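Local atomic coordinates of lipoprotein (PDB entry 7RAG), a protein that binds the CwlD amidase as the GerS lipoprotein and allosterically activates it during Clostridioides difficile spore formation. Residues 139-144 / 151-156. Residues are numbered along the deposited sequence; the frame is centred on the assembly and turned at random.
Sequences QVLYVN and EKMEVL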
loop_
_atom_site.group_PDB
_atom_site.type_symbol
_atom_site.label_atom_id
_atom_site.label_comp_id
_atom_site.label_asym_id
_atom_site.label_seq_id
_atom_site.Cartn_x
_atom_site.Cartn_y
_atom_site.Cartn_z
ATOM N N GLN A 139 -14.877 -8.568 -26.210
ATOM C CA GLN A 139 -13.887 -7.502 -26.169
ATOM C C GLN A 139 -13.166 -7.474 -27.514
ATOM O O GLN A 139 -12.564 -8.477 -27.918
ATOM C CB GLN A 139 -12.911 -7.751 -25.020
ATOM C CG GLN A 139 -12.244 -6.521 -24.452
ATOM C CD GLN A 139 -11.120 -6.888 -23.502
ATOM O OE1 GLN A 139 -10.767 -8.060 -23.372
ATOM N NE2 GLN A 139 -10.557 -5.891 -22.826
ATOM N N VAL A 140 -13.246 -6.345 -28.220
ATOM C CA VAL A 140 -12.630 -6.208 -29.536
ATOM C C VAL A 140 -11.612 -5.079 -29.506
ATOM O O VAL A 140 -11.953 -3.936 -29.178
ATOM C CB VAL A 140 -13.668 -5.957 -30.642
ATOM C CG1 VAL A 140 -12.976 -6.000 -32.003
ATOM C CG2 VAL A 140 -14.764 -6.987 -30.564
ATOM N N LEU A 141 -10.381 -5.392 -29.905
ATOM C CA LEU A 141 -9.284 -4.439 -29.953
ATOM C C LEU A 141 -8.854 -4.228 -31.396
ATOM O O LEU A 141 -8.602 -5.195 -32.122
ATOM C CB LEU A 141 -8.102 -4.930 -29.128
ATOM C CG LEU A 141 -6.875 -4.022 -29.067
ATOM C CD1 LEU A 141 -7.080 -2.794 -28.188
ATOM C CD2 LEU A 141 -5.673 -4.842 -28.605
ATOM N N TYR A 142 -8.768 -2.965 -31.802
ATOM C CA TYR A 142 -8.241 -2.580 -33.105
ATOM C C TYR A 142 -6.819 -2.087 -32.909
ATOM O O TYR A 142 -6.589 -1.132 -32.158
ATOM C CB TYR A 142 -9.098 -1.490 -33.751
ATOM C CG TYR A 142 -10.509 -1.949 -34.004
ATOM C CD1 TYR A 142 -10.899 -2.410 -35.259
ATOM C CD2 TYR A 142 -11.452 -1.955 -32.977
ATOM C CE1 TYR A 142 -12.180 -2.847 -35.483
ATOM C CE2 TYR A 142 -12.737 -2.391 -33.200
ATOM C CZ TYR A 142 -13.094 -2.834 -34.451
ATOM O OH TYR A 142 -14.381 -3.277 -34.661
ATOM N N VAL A 143 -5.873 -2.731 -33.582
ATOM C CA VAL A 143 -4.462 -2.377 -33.524
ATOM C C VAL A 143 -4.052 -1.820 -34.883
ATOM O O VAL A 143 -4.442 -2.355 -35.926
ATOM C CB VAL A 143 -3.598 -3.597 -33.141
ATOM C CG1 VAL A 143 -2.141 -3.183 -32.965
ATOM C CG2 VAL A 143 -4.133 -4.251 -31.882
ATOM N N ASN A 144 -3.282 -0.743 -34.872
ATOM C CA ASN A 144 -2.750 -0.209 -36.114
ATOM C C ASN A 144 -1.743 -1.200 -36.683
ATOM O O ASN A 144 -0.765 -1.548 -36.020
ATOM C CB ASN A 144 -2.110 1.151 -35.861
ATOM C CG ASN A 144 -1.590 1.787 -37.114
ATOM O OD1 ASN A 144 -0.609 1.341 -37.699
ATOM N ND2 ASN A 144 -2.233 2.851 -37.527
ATOM N N GLU A 151 -5.490 1.128 -31.441
ATOM C CA GLU A 151 -6.237 2.322 -31.826
ATOM C C GLU A 151 -7.570 2.421 -31.100
ATOM O O GLU A 151 -7.920 3.486 -30.582
ATOM C CB GLU A 151 -6.472 2.346 -33.340
ATOM C CG GLU A 151 -5.191 2.332 -34.159
ATOM C CD GLU A 151 -5.258 3.199 -35.421
ATOM O OE1 GLU A 151 -6.330 3.248 -36.064
ATOM O OE2 GLU A 151 -4.238 3.841 -35.766
ATOM N N LYS A 152 -8.314 1.318 -31.033
ATOM C CA LYS A 152 -9.668 1.350 -30.511
ATOM C C LYS A 152 -9.983 0.039 -29.812
ATOM O O LYS A 152 -9.465 -1.023 -30.175
ATOM C CB LYS A 152 -10.679 1.604 -31.629
ATOM C CG LYS A 152 -12.061 1.906 -31.134
ATOM C CD LYS A 152 -12.967 2.400 -32.251
ATOM C CE LYS A 152 -13.339 1.283 -33.219
ATOM N NZ LYS A 152 -14.498 1.682 -34.080
HETATM N N MSE A 153 -10.855 0.122 -28.815
HETATM C CA MSE A 153 -11.352 -1.071 -28.173
HETATM C C MSE A 153 -12.830 -0.951 -27.888
HETATM O O MSE A 153 -13.280 0.101 -27.457
HETATM C CB MSE A 153 -10.601 -1.349 -26.887
HETATM C CG MSE A 153 -10.995 -2.701 -26.337
HETATM SE SE MSE A 153 -10.715 -2.931 -24.423
HETATM C CE MSE A 153 -8.797 -3.447 -24.469
ATOM N N GLU A 154 -13.592 -2.015 -28.137
ATOM C CA GLU A 154 -15.030 -2.021 -27.900
ATOM C C GLU A 154 -15.419 -3.201 -27.015
ATOM O O GLU A 154 -15.036 -4.346 -27.289
ATOM C CB GLU A 154 -15.809 -2.080 -29.219
ATOM C CG GLU A 154 -15.539 -0.910 -30.156
ATOM C CD GLU A 154 -16.270 -1.040 -31.490
ATOM O OE1 GLU A 154 -16.509 -2.185 -31.943
ATOM O OE2 GLU A 154 -16.610 0.008 -32.088
ATOM N N VAL A 155 -16.170 -2.923 -25.953
ATOM C CA VAL A 155 -16.885 -3.953 -25.213
ATOM C C VAL A 155 -18.304 -4.006 -25.778
ATOM O O VAL A 155 -19.034 -3.006 -25.768
ATOM C CB VAL A 155 -16.863 -3.671 -23.701
ATOM C CG1 VAL A 155 -17.548 -4.788 -22.906
ATOM C CG2 VAL A 155 -15.428 -3.483 -23.221
ATOM N N LEU A 156 -18.680 -5.151 -26.328
ATOM C CA LEU A 156 -19.976 -5.329 -26.964
ATOM C C LEU A 156 -20.886 -6.123 -26.037
ATOM O O LEU A 156 -20.431 -7.056 -25.364
ATOM C CB LEU A 156 -19.840 -6.052 -28.304
ATOM C CG LEU A 156 -18.815 -5.521 -29.310
ATOM C CD1 LEU A 156 -18.607 -6.577 -30.370
ATOM C CD2 LEU A 156 -19.222 -4.192 -29.955
#
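K152 lies alongside Y142, both pointing the same way, on one face of an antiparallel beta hairpin, strands 138-144 and 150-156, that carries a classic beta bulge at its turn end. The lysine chain runs out over the ring: CE sits off-centre, 4.1 Å from the Y142 ring centroid, and a bend at chi3 (72°) brings NZ above the same ring, a cation-pi contact at 4.9 Å. Lysine suits this place because its methylenes pack on the apolar ring while the ammonium faces the electron-rich pi cloud. K152 NZ also makes a salt bridge to E154 OE2, whose hydrogen bond is weak, at 3.4 Å, while the other oxygen, OE1, lies at the edge of the Y142 ring; carboxylate and ring planes stand 84° apart. On the same face V140 CG2 meets L156 CD1, one branched apolar end against another.

The reverse face is more deeply buried. Here L141 CD1 packs on CB of M153, a selenomethionine; both side chains are apolar and unbranched at CB, suiting a face where F104 touches M153 and F15 of the second subunit reaches L141.

V140 and E154 form a hydrogen-bonded pair, each amide giving to the other's carbonyl. Strands 122-128 and 162-173 flank the hairpin within the five-stranded antiparallel sheet. At the bulge, E151 and K152 both face Y142, whose O accepts from E151 N at 2.6 Å and, more loosely, from K152 N at 3.2 Å. Beyond it N144 OD1 takes the turn amides of D146 and T147. H122 NE2 is hydrogen-bonded to E151 OE1; N144 ND2 gives a nearly straight bond to E151 OE2 (2.8 Å), approaching from above the carboxylate plane.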